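Local coordinates for BREX protein BrxA (Magnetospirillum magneticum, PDB 3BHW) that probably acts in a type 1 BREX system that protects the bacterium from double-stranded DNA phage by preventing replication of the phage DNA, at residues 86-91 and 175-180; 183-188 and 192-197; 36-41 and 62-67; 22-27 and 45-50. All coordinates share one frame; numbering follows the deposited sequence.

Interaction 1: residues 86-91 and 175-180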
loop_
_atom_site.group_PDB
_atom_site.type_symbol
_atom_site.label_atom_id
_atom_site.label_comp_id
_atom_site.label_asym_id
_atom_site.label_seq_id
_atom_site.Cartn_x
_atom_site.Cartn_y
_atom_site.Cartn_z
ATOM N N ALA A 86 -8.691 -9.273 0.766
ATOM C CA ALA A 86 -7.763 -9.021 -0.343
ATOM C C ALA A 86 -7.218 -7.593 -0.301
ATOM O O ALA A 86 -6.008 -7.376 -0.486
ATOM C CB ALA A 86 -8.440 -9.359 -1.719
ATOM N N ILE A 87 -8.080 -6.612 -0.057
ATOM C CA ILE A 87 -7.586 -5.222 -0.069
ATOM C C ILE A 87 -6.582 -4.988 1.069
ATOM O O ILE A 87 -5.578 -4.319 0.870
ATOM C CB ILE A 87 -8.721 -4.193 -0.013
ATOM C CG1 ILE A 87 -8.205 -2.812 -0.402
ATOM C CG2 ILE A 87 -9.394 -4.219 1.343
ATOM C CD1 ILE A 87 -8.591 -2.398 -1.788
ATOM N N GLN A 88 -6.817 -5.605 2.211
ATOM C CA GLN A 88 -5.928 -5.457 3.344
ATOM C C GLN A 88 -4.568 -6.114 3.105
ATOM O O GLN A 88 -3.557 -5.666 3.627
ATOM C CB GLN A 88 -6.613 -6.039 4.592
ATOM C CG GLN A 88 -7.721 -5.094 5.098
ATOM C CD GLN A 88 -8.476 -5.623 6.308
ATOM O OE1 GLN A 88 -8.185 -6.710 6.802
ATOM N NE2 GLN A 88 -9.424 -4.834 6.801
ATOM N N ALA A 89 -4.574 -7.213 2.379
ATOM C CA ALA A 89 -3.340 -7.902 2.016
ATOM C C ALA A 89 -2.579 -7.001 1.052
ATOM O O ALA A 89 -1.335 -6.804 1.166
ATOM C CB ALA A 89 -3.654 -9.234 1.353
ATOM N N VAL A 90 -3.313 -6.397 0.111
ATOM C CA VAL A 90 -2.630 -5.449 -0.776
ATOM C C VAL A 90 -2.066 -4.264 0.048
ATOM O O VAL A 90 -0.927 -3.783 -0.201
ATOM C CB VAL A 90 -3.534 -4.980 -1.918
ATOM C CG1 VAL A 90 -2.721 -4.015 -2.779
ATOM C CG2 VAL A 90 -3.971 -6.171 -2.719
ATOM N N PHE A 91 -2.831 -3.803 1.030
ATOM C CA PHE A 91 -2.390 -2.724 1.928
ATOM C C PHE A 91 -1.089 -3.073 2.643
ATOM O O PHE A 91 -0.157 -2.248 2.692
ATOM C CB PHE A 91 -3.525 -2.393 2.904
ATOM C CG PHE A 91 -3.276 -1.206 3.829
ATOM C CD1 PHE A 91 -2.749 0.035 3.401
ATOM C CD2 PHE A 91 -3.652 -1.327 5.167
ATOM C CE1 PHE A 91 -2.625 1.080 4.350
ATOM C CE2 PHE A 91 -3.521 -0.295 6.060
ATOM C CZ PHE A 91 -3.023 0.912 5.671
ATOM N N VAL A 175 -10.156 0.601 11.866
ATOM C CA VAL A 175 -10.395 -0.491 10.942
ATOM C C VAL A 175 -9.711 -1.726 11.512
ATOM O O VAL A 175 -8.531 -1.680 11.872
ATOM C CB VAL A 175 -9.861 -0.175 9.523
ATOM C CG1 VAL A 175 -10.688 0.932 8.864
ATOM C CG2 VAL A 175 -8.382 0.198 9.558
ATOM N N ARG A 176 -10.484 -2.806 11.629
ATOM C CA ARG A 176 -10.016 -4.106 12.116
ATOM C C ARG A 176 -9.398 -4.872 10.962
ATOM O O ARG A 176 -10.090 -5.201 10.013
ATOM C CB ARG A 176 -11.207 -4.885 12.729
ATOM C CG ARG A 176 -11.077 -6.419 12.776
ATOM C CD ARG A 176 -10.292 -6.901 13.993
ATOM N NE ARG A 176 -9.908 -8.328 13.989
ATOM C CZ ARG A 176 -10.320 -9.274 13.134
ATOM N NH1 ARG A 176 -11.176 -9.007 12.154
ATOM N NH2 ARG A 176 -9.875 -10.515 13.284
ATOM N N ILE A 177 -8.084 -5.124 11.038
ATOM C CA ILE A 177 -7.408 -5.919 10.025
ATOM C C ILE A 177 -7.761 -7.403 10.221
ATOM O O ILE A 177 -7.728 -7.935 11.353
ATOM C CB ILE A 177 -5.867 -5.722 10.007
ATOM C CG1 ILE A 177 -5.478 -4.266 9.666
ATOM C CG2 ILE A 177 -5.252 -6.653 9.040
ATOM C CD1 ILE A 177 -6.005 -3.777 8.309
ATOM N N SER A 178 -8.112 -8.052 9.118
ATOM C CA SER A 178 -8.563 -9.414 9.161
ATOM C C SER A 178 -7.514 -10.311 9.808
ATOM O O SER A 178 -6.302 -10.148 9.621
ATOM C CB SER A 178 -8.913 -9.920 7.771
ATOM O OG SER A 178 -7.756 -10.097 7.015
ATOM N N GLY A 179 -8.018 -11.262 10.579
ATOM C CA GLY A 179 -7.197 -12.218 11.279
ATOM C C GLY A 179 -6.354 -13.011 10.307
ATOM O O GLY A 179 -5.241 -13.382 10.638
ATOM N N GLU A 180 -6.867 -13.259 9.103
ATOM C CA GLU A 180 -6.122 -13.987 8.070
ATOM C C GLU A 180 -4.888 -13.188 7.632
ATOM O O GLU A 180 -3.815 -13.716 7.461
ATOM C CB GLU A 180 -7.008 -14.160 6.867
ATOM C CG GLU A 180 -6.749 -15.388 6.051
ATOM C CD GLU A 180 -7.920 -15.661 5.154
ATOM O OE1 GLU A 180 -9.062 -15.610 5.663
ATOM O OE2 GLU A 180 -7.705 -15.900 3.949
#
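The N-terminal cap of helix 179-187 is docked on helix 83-97 by the side-chain amide of Gln88, which meets the backbone of Arg176, Ile177 and Ser178. Gln88 OE1 takes the firm bond: Ser178 N donates to it over 2.7 Å, almost straight at 172°, from a position tilted 18° out of the carbonyl plane. At the other end of the amide, Gln88 NE2 makes a weak hydrogen bond to Arg176 O at 3.3 Å. One glutamine therefore pairs with a backbone C=O and a backbone N-H two residues apart, bridging Ile177. Beyond CG the glutamine is fully extended (chi2 178°), and this carries its amide off the helix as far as the incoming chain. Ser178 is the N-cap residue; its OG caps Val181 N and makes a second, weak bond to Gln88 OE1 at 3.4 Å, coupling the cap to the neighbouring helix. Ile177 folds its CD1 back against the amide carbon, with Gln88 CD and Ile177 CD1 3.7 Å apart, so that apolar contact lies beside the polar grip where the two side chains overlap, pointing opposite ways. Elsewhere on the same chain, the amide of Gln198 bonds Val175 O and Ile177 N, giving the extended residues before the helix a second glutamine partner.

Interaction 2: residues 183-188 and 192-197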
loop_
_atom_site.group_PDB
_atom_site.type_symbol
_atom_site.label_atom_id
_atom_site.label_comp_id
_atom_site.label_asym_id
_atom_site.label_seq_id
_atom_site.Cartn_x
_atom_site.Cartn_y
_atom_site.Cartn_z
ATOM N N SER A 183 -2.350 -13.063 10.658
ATOM C CA SER A 183 -1.697 -14.351 10.882
ATOM C C SER A 183 -0.547 -14.498 9.885
ATOM O O SER A 183 0.565 -14.914 10.265
ATOM C CB SER A 183 -2.728 -15.514 10.829
ATOM O OG SER A 183 -2.153 -16.809 11.009
ATOM N N TYR A 184 -0.796 -14.147 8.625
ATOM C CA TYR A 184 0.261 -14.196 7.626
ATOM C C TYR A 184 1.461 -13.318 8.018
ATOM O O TYR A 184 2.589 -13.778 7.996
ATOM C CB TYR A 184 -0.250 -13.818 6.204
ATOM C CG TYR A 184 0.884 -13.679 5.206
ATOM C CD1 TYR A 184 1.343 -14.777 4.458
ATOM C CD2 TYR A 184 1.596 -12.477 5.094
ATOM C CE1 TYR A 184 2.432 -14.675 3.591
ATOM C CE2 TYR A 184 2.694 -12.355 4.209
ATOM C CZ TYR A 184 3.098 -13.474 3.473
ATOM O OH TYR A 184 4.167 -13.372 2.621
ATOM N N LEU A 185 1.163 -12.097 8.460
ATOM C CA LEU A 185 2.197 -11.128 8.855
ATOM C C LEU A 185 3.034 -11.571 10.047
ATOM O O LEU A 185 4.250 -11.402 10.017
ATOM C CB LEU A 185 1.594 -9.748 9.100
ATOM C CG LEU A 185 1.058 -8.955 7.897
ATOM C CD1 LEU A 185 0.369 -7.707 8.438
ATOM C CD2 LEU A 185 2.133 -8.617 6.767
ATOM N N ARG A 186 2.376 -12.120 11.078
ATOM C CA ARG A 186 3.063 -12.652 12.276
ATOM C C ARG A 186 3.940 -13.814 11.851
ATOM O O ARG A 186 5.146 -13.852 12.169
ATOM C CB ARG A 186 2.075 -13.051 13.379
ATOM C CG ARG A 186 1.313 -11.841 13.928
ATOM C CD ARG A 186 0.816 -12.008 15.332
ATOM N NE ARG A 186 -0.148 -10.956 15.638
ATOM C CZ ARG A 186 -1.432 -11.019 15.298
ATOM N NH1 ARG A 186 -1.904 -12.093 14.658
ATOM N NH2 ARG A 186 -2.244 -10.017 15.598
ATOM N N GLU A 187 3.347 -14.751 11.107
ATOM C CA GLU A 187 4.051 -15.979 10.723
ATOM C C GLU A 187 5.269 -15.718 9.834
ATOM O O GLU A 187 6.218 -16.508 9.828
ATOM C CB GLU A 187 3.082 -16.989 10.093
ATOM C CG GLU A 187 2.002 -17.468 11.100
ATOM C CD GLU A 187 0.930 -18.360 10.477
ATOM O OE1 GLU A 187 1.144 -18.865 9.342
ATOM O OE2 GLU A 187 -0.109 -18.585 11.142
ATOM N N ASN A 188 5.232 -14.587 9.120
ATOM C CA ASN A 188 6.321 -14.146 8.269
ATOM C C ASN A 188 7.175 -13.058 8.881
ATOM O O ASN A 188 8.000 -12.446 8.176
ATOM C CB ASN A 188 5.798 -13.794 6.894
ATOM C CG ASN A 188 5.393 -15.018 6.136
ATOM O OD1 ASN A 188 6.229 -15.674 5.492
ATOM N ND2 ASN A 188 4.129 -15.363 6.218
ATOM N N TYR A 192 7.646 -4.726 10.840
ATOM C CA TYR A 192 7.423 -3.337 10.458
ATOM C C TYR A 192 6.030 -3.174 9.939
ATOM O O TYR A 192 5.341 -2.223 10.338
ATOM C CB TYR A 192 8.443 -2.882 9.415
ATOM C CG TYR A 192 8.253 -1.457 8.890
ATOM C CD1 TYR A 192 8.686 -0.382 9.660
ATOM C CD2 TYR A 192 7.692 -1.208 7.613
ATOM C CE1 TYR A 192 8.546 0.963 9.185
ATOM C CE2 TYR A 192 7.509 0.114 7.151
ATOM C CZ TYR A 192 7.944 1.184 7.947
ATOM O OH TYR A 192 7.779 2.485 7.459
ATOM N N VAL A 193 5.600 -4.066 9.034
ATOM C CA VAL A 193 4.193 -3.975 8.535
ATOM C C VAL A 193 3.172 -4.077 9.692
ATOM O O VAL A 193 2.233 -3.273 9.785
ATOM C CB VAL A 193 3.963 -4.955 7.418
ATOM C CG1 VAL A 193 2.528 -4.881 6.945
ATOM C CG2 VAL A 193 5.024 -4.710 6.296
ATOM N N ILE A 194 3.443 -4.990 10.609
ATOM C CA ILE A 194 2.567 -5.182 11.752
ATOM C C ILE A 194 2.340 -3.888 12.509
ATOM O O ILE A 194 1.201 -3.545 12.820
ATOM C CB ILE A 194 3.037 -6.313 12.653
ATOM C CG1 ILE A 194 2.887 -7.664 11.905
ATOM C CG2 ILE A 194 2.301 -6.291 14.028
ATOM C CD1 ILE A 194 3.558 -8.890 12.534
ATOM N N ARG A 195 3.438 -3.212 12.832
ATOM C CA ARG A 195 3.409 -1.964 13.593
ATOM C C ARG A 195 2.632 -0.852 12.889
ATOM O O ARG A 195 1.957 -0.037 13.542
ATOM C CB ARG A 195 4.855 -1.503 13.849
ATOM C CG ARG A 195 5.006 -0.507 14.912
ATOM C CD ARG A 195 6.349 0.306 14.685
ATOM N NE ARG A 195 6.560 1.291 15.734
ATOM C CZ ARG A 195 6.860 0.963 16.982
ATOM N NH1 ARG A 195 6.983 -0.323 17.301
ATOM N NH2 ARG A 195 7.061 1.911 17.903
ATOM N N CYS A 196 2.746 -0.806 11.556
ATOM C CA CYS A 196 2.155 0.277 10.745
ATOM C C CYS A 196 0.722 0.023 10.316
ATOM O O CYS A 196 -0.038 0.960 10.151
ATOM C CB CYS A 196 2.987 0.482 9.469
ATOM S SG CYS A 196 4.731 1.014 9.758
ATOM N N ILE A 197 0.361 -1.255 10.143
ATOM C CA ILE A 197 -0.921 -1.598 9.494
ATOM C C ILE A 197 -2.107 -1.407 10.418
ATOM O O ILE A 197 -3.245 -1.163 9.956
ATOM C CB ILE A 197 -0.926 -3.055 8.946
ATOM C CG1 ILE A 197 -2.077 -3.250 7.983
ATOM C CG2 ILE A 197 -1.013 -4.085 10.080
ATOM C CD1 ILE A 197 -1.963 -4.431 7.126
#
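The helical segments 183-187 and 192-197, from helices 179-187 and 191-197, run roughly antiparallel, their axes 9.7 Å apart at closest approach with 143° between their directions, and Leu185 and Ile194 bring their CA atoms to 6.6 Å. Leu185 carries most of the contact. Its CG stands anti to the carbonyl carbon (chi1 -69°), and the forked end lies nearly perpendicular to Val193, holding Val193 CG1 3.8 Å from Leu185 CD2. The stem of the leucine meets a different partner: Leu185 CB lies 3.7 Å from Ile194 CG1, while Ile194 CD1 reaches on over the helix backbone to 3.6 Å from Leu185 O. Exposed Arg186 adds its backbone N and the start of its side chain, with CG 4.0 Å from Ile194 CD1. As helix 183-187 ends, Asn188 leaves helical geometry and returns ND2 to Tyr184 O (2.8 Å, 168°); Asn188 N bonds the same oxygen from the opposite face of its plane. That ND2 also sits above one face of the Tyr184 ring, toward the rim. Val193 and Ile197 also pack on helix 83-97. The short connection and the steep angle make this a tightly turned antiparallel helical hairpin, sealed by aliphatic side chains, at the C-terminal end of an all-helical fold.

Interaction 3: residues 36-41 and 62-67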
loop_
_atom_site.group_PDB
_atom_site.type_symbol
_atom_site.label_atom_id
_atom_site.label_comp_id
_atom_site.label_asym_id
_atom_site.label_seq_id
_atom_site.Cartn_x
_atom_site.Cartn_y
_atom_site.Cartn_z
ATOM N N ASP A 36 10.006 -11.987 -19.260
ATOM C CA ASP A 36 9.566 -11.612 -20.603
ATOM C C ASP A 36 8.064 -11.826 -20.791
ATOM O O ASP A 36 7.353 -11.001 -21.379
ATOM C CB ASP A 36 10.321 -12.457 -21.630
ATOM C CG ASP A 36 11.775 -12.069 -21.748
ATOM O OD1 ASP A 36 12.207 -11.031 -21.186
ATOM O OD2 ASP A 36 12.506 -12.804 -22.427
ATOM N N GLN A 37 7.570 -12.934 -20.238
ATOM C CA GLN A 37 6.160 -13.290 -20.347
ATOM C C GLN A 37 5.298 -12.387 -19.463
ATOM O O GLN A 37 4.150 -12.071 -19.802
ATOM C CB GLN A 37 5.961 -14.772 -20.048
ATOM C CG GLN A 37 4.488 -15.211 -20.167
ATOM C CD GLN A 37 3.926 -14.937 -21.563
ATOM O OE1 GLN A 37 4.578 -15.233 -22.549
ATOM N NE2 GLN A 37 2.739 -14.366 -21.637
ATOM N N TRP A 38 5.882 -11.936 -18.353
ATOM C CA TRP A 38 5.184 -10.990 -17.477
ATOM C C TRP A 38 4.864 -9.738 -18.223
ATOM O O TRP A 38 3.713 -9.299 -18.269
ATOM C CB TRP A 38 5.988 -10.651 -16.211
ATOM C CG TRP A 38 5.711 -9.249 -15.649
ATOM C CD1 TRP A 38 6.546 -8.173 -15.727
ATOM C CD2 TRP A 38 4.558 -8.801 -14.913
ATOM N NE1 TRP A 38 5.996 -7.093 -15.090
ATOM C CE2 TRP A 38 4.776 -7.446 -14.582
ATOM C CE3 TRP A 38 3.387 -9.426 -14.465
ATOM C CZ2 TRP A 38 3.844 -6.681 -13.867
ATOM C CZ3 TRP A 38 2.459 -8.669 -13.758
ATOM C CH2 TRP A 38 2.694 -7.307 -13.464
ATOM N N ARG A 39 5.887 -9.199 -18.882
ATOM C CA ARG A 39 5.729 -7.977 -19.718
ATOM C C ARG A 39 4.808 -8.166 -20.920
ATOM O O ARG A 39 3.991 -7.279 -21.228
ATOM C CB ARG A 39 7.068 -7.405 -20.172
ATOM C CG ARG A 39 7.898 -6.792 -19.056
ATOM C CD ARG A 39 8.991 -5.842 -19.598
ATOM N NE ARG A 39 8.444 -4.865 -20.542
ATOM C CZ ARG A 39 9.161 -4.128 -21.393
ATOM N NH1 ARG A 39 10.498 -4.190 -21.415
ATOM N NH2 ARG A 39 8.533 -3.306 -22.227
ATOM N N HIS A 40 4.937 -9.290 -21.607
ATOM C CA HIS A 40 3.991 -9.628 -22.665
ATOM C C HIS A 40 2.534 -9.663 -22.157
ATOM O O HIS A 40 1.671 -9.074 -22.816
ATOM C CB HIS A 40 4.357 -10.942 -23.337
ATOM C CG HIS A 40 3.439 -11.307 -24.462
ATOM N ND1 HIS A 40 3.671 -10.933 -25.753
ATOM C CD2 HIS A 40 2.262 -11.970 -24.475
ATOM C CE1 HIS A 40 2.692 -11.344 -26.530
ATOM N NE2 HIS A 40 1.836 -12.031 -25.783
ATOM N N ALA A 41 2.264 -10.366 -21.034
ATOM C CA ALA A 41 0.896 -10.467 -20.463
ATOM C C ALA A 41 0.274 -9.088 -20.145
ATOM O O ALA A 41 -0.929 -8.825 -20.364
ATOM C CB ALA A 41 0.947 -11.340 -19.188
ATOM N N LEU A 62 4.725 -1.297 -10.359
ATOM C CA LEU A 62 4.470 -0.958 -8.944
ATOM C C LEU A 62 3.602 -2.005 -8.203
ATOM O O LEU A 62 4.025 -2.555 -7.213
ATOM C CB LEU A 62 3.849 0.440 -8.879
ATOM C CG LEU A 62 3.439 0.889 -7.482
ATOM C CD1 LEU A 62 4.651 1.087 -6.579
ATOM C CD2 LEU A 62 2.497 2.104 -7.499
ATOM N N MET A 63 2.450 -2.320 -8.783
ATOM C CA MET A 63 1.518 -3.272 -8.132
ATOM C C MET A 63 2.218 -4.638 -7.971
ATOM O O MET A 63 2.066 -5.312 -6.950
ATOM C CB MET A 63 0.263 -3.367 -8.997
ATOM C CG MET A 63 -0.400 -2.024 -9.251
ATOM S SD MET A 63 -2.155 -2.153 -9.830
ATOM C CE MET A 63 -2.482 -0.557 -10.456
ATOM N N ARG A 64 3.027 -5.034 -8.957
ATOM C CA ARG A 64 3.783 -6.287 -8.860
ATOM C C ARG A 64 4.915 -6.182 -7.829
ATOM O O ARG A 64 5.107 -7.081 -7.008
ATOM C CB ARG A 64 4.384 -6.681 -10.214
ATOM C CG ARG A 64 5.126 -8.039 -10.137
ATOM C CD ARG A 64 6.087 -8.228 -11.341
ATOM N NE ARG A 64 6.850 -9.471 -11.191
ATOM C CZ ARG A 64 7.663 -9.971 -12.121
ATOM N NH1 ARG A 64 7.842 -9.316 -13.260
ATOM N NH2 ARG A 64 8.322 -11.110 -11.894
ATOM N N ASN A 65 5.691 -5.102 -7.905
ATOM C CA ASN A 65 6.770 -4.880 -6.949
ATOM C C ASN A 65 6.212 -4.911 -5.533
ATOM O O ASN A 65 6.816 -5.506 -4.608
ATOM C CB ASN A 65 7.513 -3.578 -7.222
ATOM C CG ASN A 65 8.392 -3.658 -8.436
ATOM O OD1 ASN A 65 8.744 -2.635 -9.031
ATOM N ND2 ASN A 65 8.718 -4.867 -8.840
ATOM N N ARG A 66 5.106 -4.200 -5.336
ATOM C CA ARG A 66 4.388 -4.351 -4.031
ATOM C C ARG A 66 4.135 -5.819 -3.574
ATOM O O ARG A 66 4.601 -6.227 -2.507
ATOM C CB ARG A 66 3.085 -3.603 -4.040
ATOM C CG ARG A 66 3.242 -2.101 -3.881
ATOM C CD ARG A 66 1.882 -1.427 -3.912
ATOM N NE ARG A 66 1.936 0.016 -3.680
ATOM C CZ ARG A 66 1.095 0.922 -4.170
ATOM N NH1 ARG A 66 0.078 0.569 -4.968
ATOM N NH2 ARG A 66 1.263 2.192 -3.854
ATOM N N LEU A 67 3.451 -6.607 -4.421
ATOM C CA LEU A 67 3.132 -7.989 -4.045
ATOM C C LEU A 67 4.377 -8.854 -3.882
ATOM O O LEU A 67 4.374 -9.749 -3.027
ATOM C CB LEU A 67 2.142 -8.655 -5.006
ATOM C CG LEU A 67 0.756 -8.039 -5.067
ATOM C CD1 LEU A 67 0.091 -8.582 -6.322
ATOM C CD2 LEU A 67 -0.098 -8.440 -3.860
#
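Between residues 36-41 and 62-67 the contact is made by Trp38 and Arg64, reaching toward each other across a CA-CA distance of 9.9 Å. The tight part is one face of the indole. Arg64 is extended from CG to NE and lies along that face: its CD sits 3.8 Å from the centroid of the six-membered ring, a CH-pi contact, and its CZ 4.2 Å from the centroid of the five-membered ring, only 12° off the normal, a cation-pi contact. The guanidinium is not flat on the indole; the planes are 57° apart, so the group presents an edge and NH1 dips to 3.0 Å from Trp38 CD1. Arg64 NE is buried here without a hydrogen-bonding partner. The other side is more open: Arg64 is partly exposed, and the exposed Arg39 turns instead to a salt bridge with Glu43. Ile25 touches both Trp38 and Arg64 from helix 19-31. The pairing is a cation-pi interaction, edge-on over the indole face, linking helices 35-43 and 57-67 beside helix 19-31 in this all-helical fold.

Interaction 4: residues 22-27 and 45-50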
loop_
_atom_site.group_PDB
_atom_site.type_symbol
_atom_site.label_atom_id
_atom_site.label_comp_id
_atom_site.label_asym_id
_atom_site.label_seq_id
_atom_site.Cartn_x
_atom_site.Cartn_y
_atom_site.Cartn_z
ATOM N N SER A 22 -4.755 -5.802 -8.982
ATOM C CA SER A 22 -3.807 -6.490 -8.138
ATOM C C SER A 22 -4.132 -7.989 -8.107
ATOM O O SER A 22 -3.234 -8.820 -7.987
ATOM C CB SER A 22 -3.804 -5.916 -6.701
ATOM O OG SER A 22 -3.037 -4.712 -6.642
ATOM N N ARG A 23 -5.424 -8.329 -8.190
ATOM C CA ARG A 23 -5.846 -9.737 -8.201
ATOM C C ARG A 23 -5.315 -10.452 -9.426
ATOM O O ARG A 23 -4.968 -11.626 -9.376
ATOM C CB ARG A 23 -7.349 -9.846 -8.241
ATOM C CG ARG A 23 -8.092 -9.328 -6.968
ATOM C CD ARG A 23 -9.396 -10.072 -6.882
ATOM N NE ARG A 23 -10.340 -9.631 -5.852
ATOM C CZ ARG A 23 -10.534 -10.267 -4.688
ATOM N NH1 ARG A 23 -9.773 -11.301 -4.371
ATOM N NH2 ARG A 23 -11.472 -9.872 -3.827
ATOM N N ILE A 24 -5.241 -9.725 -10.535
ATOM C CA ILE A 24 -4.831 -10.327 -11.791
ATOM C C ILE A 24 -3.329 -10.563 -11.704
ATOM O O ILE A 24 -2.838 -11.619 -12.100
ATOM C CB ILE A 24 -5.186 -9.474 -13.047
ATOM C CG1 ILE A 24 -6.710 -9.504 -13.278
ATOM C CG2 ILE A 24 -4.477 -10.038 -14.274
ATOM C CD1 ILE A 24 -7.244 -8.353 -14.075
ATOM N N ILE A 25 -2.623 -9.615 -11.101
ATOM C CA ILE A 25 -1.165 -9.697 -10.984
ATOM C C ILE A 25 -0.798 -10.813 -10.018
ATOM O O ILE A 25 0.114 -11.608 -10.282
ATOM C CB ILE A 25 -0.542 -8.304 -10.610
ATOM C CG1 ILE A 25 -0.620 -7.334 -11.811
ATOM C CG2 ILE A 25 0.932 -8.436 -10.175
ATOM C CD1 ILE A 25 -0.697 -5.852 -11.450
ATOM N N ALA A 26 -1.545 -10.909 -8.909
ATOM C CA ALA A 26 -1.404 -12.014 -7.954
ATOM C C ALA A 26 -1.629 -13.379 -8.609
ATOM O O ALA A 26 -0.911 -14.335 -8.304
ATOM C CB ALA A 26 -2.339 -11.825 -6.772
ATOM N N GLY A 27 -2.601 -13.479 -9.521
ATOM C CA GLY A 27 -2.759 -14.684 -10.348
ATOM C C GLY A 27 -1.506 -15.051 -11.125
ATOM O O GLY A 27 -1.078 -16.205 -11.115
ATOM N N GLU A 45 -0.858 -8.932 -24.309
ATOM C CA GLU A 45 -2.099 -9.636 -24.031
ATOM C C GLU A 45 -3.093 -8.730 -23.302
ATOM O O GLU A 45 -4.314 -8.954 -23.344
ATOM C CB GLU A 45 -1.841 -10.890 -23.196
ATOM C CG GLU A 45 -1.033 -11.943 -23.918
ATOM C CD GLU A 45 -0.894 -13.222 -23.112
ATOM O OE1 GLU A 45 -1.917 -13.913 -22.898
ATOM O OE2 GLU A 45 0.230 -13.563 -22.724
ATOM N N ASN A 46 -2.586 -7.686 -22.655
ATOM C CA ASN A 46 -3.480 -6.713 -22.014
ATOM C C ASN A 46 -4.387 -7.321 -20.937
ATOM O O ASN A 46 -5.605 -7.026 -20.876
ATOM C CB ASN A 46 -4.320 -5.967 -23.066
ATOM C CG ASN A 46 -5.003 -4.724 -22.498
ATOM O OD1 ASN A 46 -4.517 -4.100 -21.545
ATOM N ND2 ASN A 46 -6.142 -4.387 -23.067
ATOM N N VAL A 47 -3.776 -8.100 -20.048
ATOM C CA VAL A 47 -4.523 -8.788 -18.975
ATOM C C VAL A 47 -5.207 -7.837 -17.999
ATOM O O VAL A 47 -6.146 -8.248 -17.300
ATOM C CB VAL A 47 -3.655 -9.850 -18.235
ATOM C CG1 VAL A 47 -3.297 -10.990 -19.191
ATOM C CG2 VAL A 47 -2.403 -9.225 -17.641
ATOM N N LEU A 48 -4.787 -6.572 -17.956
ATOM C CA LEU A 48 -5.463 -5.609 -17.063
ATOM C C LEU A 48 -6.647 -4.921 -17.755
ATOM O O LEU A 48 -7.421 -4.228 -17.111
ATOM C CB LEU A 48 -4.489 -4.602 -16.428
ATOM C CG LEU A 48 -3.287 -5.193 -15.674
ATOM C CD1 LEU A 48 -2.590 -4.082 -14.935
ATOM C CD2 LEU A 48 -3.670 -6.306 -14.718
ATOM N N GLN A 49 -6.799 -5.165 -19.059
ATOM C CA GLN A 49 -7.934 -4.662 -19.847
ATOM C C GLN A 49 -7.891 -3.145 -19.968
ATOM O O GLN A 49 -8.905 -2.481 -19.833
ATOM C CB GLN A 49 -9.292 -5.129 -19.279
ATOM C CG GLN A 49 -9.409 -6.658 -19.131
ATOM C CD GLN A 49 -9.036 -7.400 -20.418
ATOM O OE1 GLN A 49 -9.273 -6.907 -21.531
ATOM N NE2 GLN A 49 -8.436 -8.580 -20.269
ATOM N N ARG A 50 -6.706 -2.598 -20.229
ATOM C CA ARG A 50 -6.576 -1.165 -20.454
ATOM C C ARG A 50 -7.247 -0.851 -21.782
ATOM O O ARG A 50 -7.101 -1.632 -22.738
ATOM C CB ARG A 50 -5.099 -0.759 -20.498
ATOM C CG ARG A 50 -4.413 -0.682 -19.125
ATOM C CD ARG A 50 -4.647 0.658 -18.455
ATOM N NE ARG A 50 -3.970 0.737 -17.158
ATOM C CZ ARG A 50 -4.491 0.305 -16.013
ATOM N NH1 ARG A 50 -5.716 -0.233 -15.986
ATOM N NH2 ARG A 50 -3.793 0.411 -14.890
#
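Ile24 on helix 19-31 faces Leu48 in a type I beta turn, Asn46 to Gln49, with their CA atoms 7.1 Å apart. The turn follows helix 35-43: Asn46 leaves helical geometry with a positive phi of 60°, Val47 shares a backbone hydrogen bond with Ala41, and the chain then doubles back over helix 19-31. Ile24 meets both central residues of the turn with different branches. Its CG2 branch touches Leu48 CD2 at 3.8 Å and Val47 CG2 at 4.0 Å, whereas its longer arm turns CD1 against the backbone, 3.4 Å from Val47 O. Ile24 and Leu48 run alongside each other with their ends directed oppositely, and one methyl, Leu48 CD2, rests on the flank of the isoleucine and also lies 4.3 Å from Ile25 CG1. Ile25 is buried and touches Trp38, Met63 and Leu67, so the turn extends an apolar layer shared by three helices, with Ile24 at its more exposed margin. The turn is tied across its base by the Asn46 amide, whose OD1 accepts from Arg50 N at 3.0 Å while ND2 donates to Arg50 O over 2.9 Å, in the carbonyl plane and on a lone pair.

Overall arrangement
The four contacts form two groups along an all-helical chain. Interactions 3 and 4, with centres 9 Å apart, alternate in sequence: segments 22-27, 36-41, 45-50 and 62-67 interlock helices 19-31, 35-43 and 57-67, and Met63 packs on Ile25 between them. Interactions 1 and 2 follow in series, 11 Å apart, sharing helix 179-187; Ile197 touches Phe91, Ile177 and Gln88. The groups lie 21 to 26 Å apart, centre to centre. Helix 83-97, together with helix 72-80, bridges them: Ala86 and Val90 touch Arg23 and Ser22 while Gln88 bonds the chain near the C-terminus. Residues distant in sequence are thus joined through these two helices into a single compact chain.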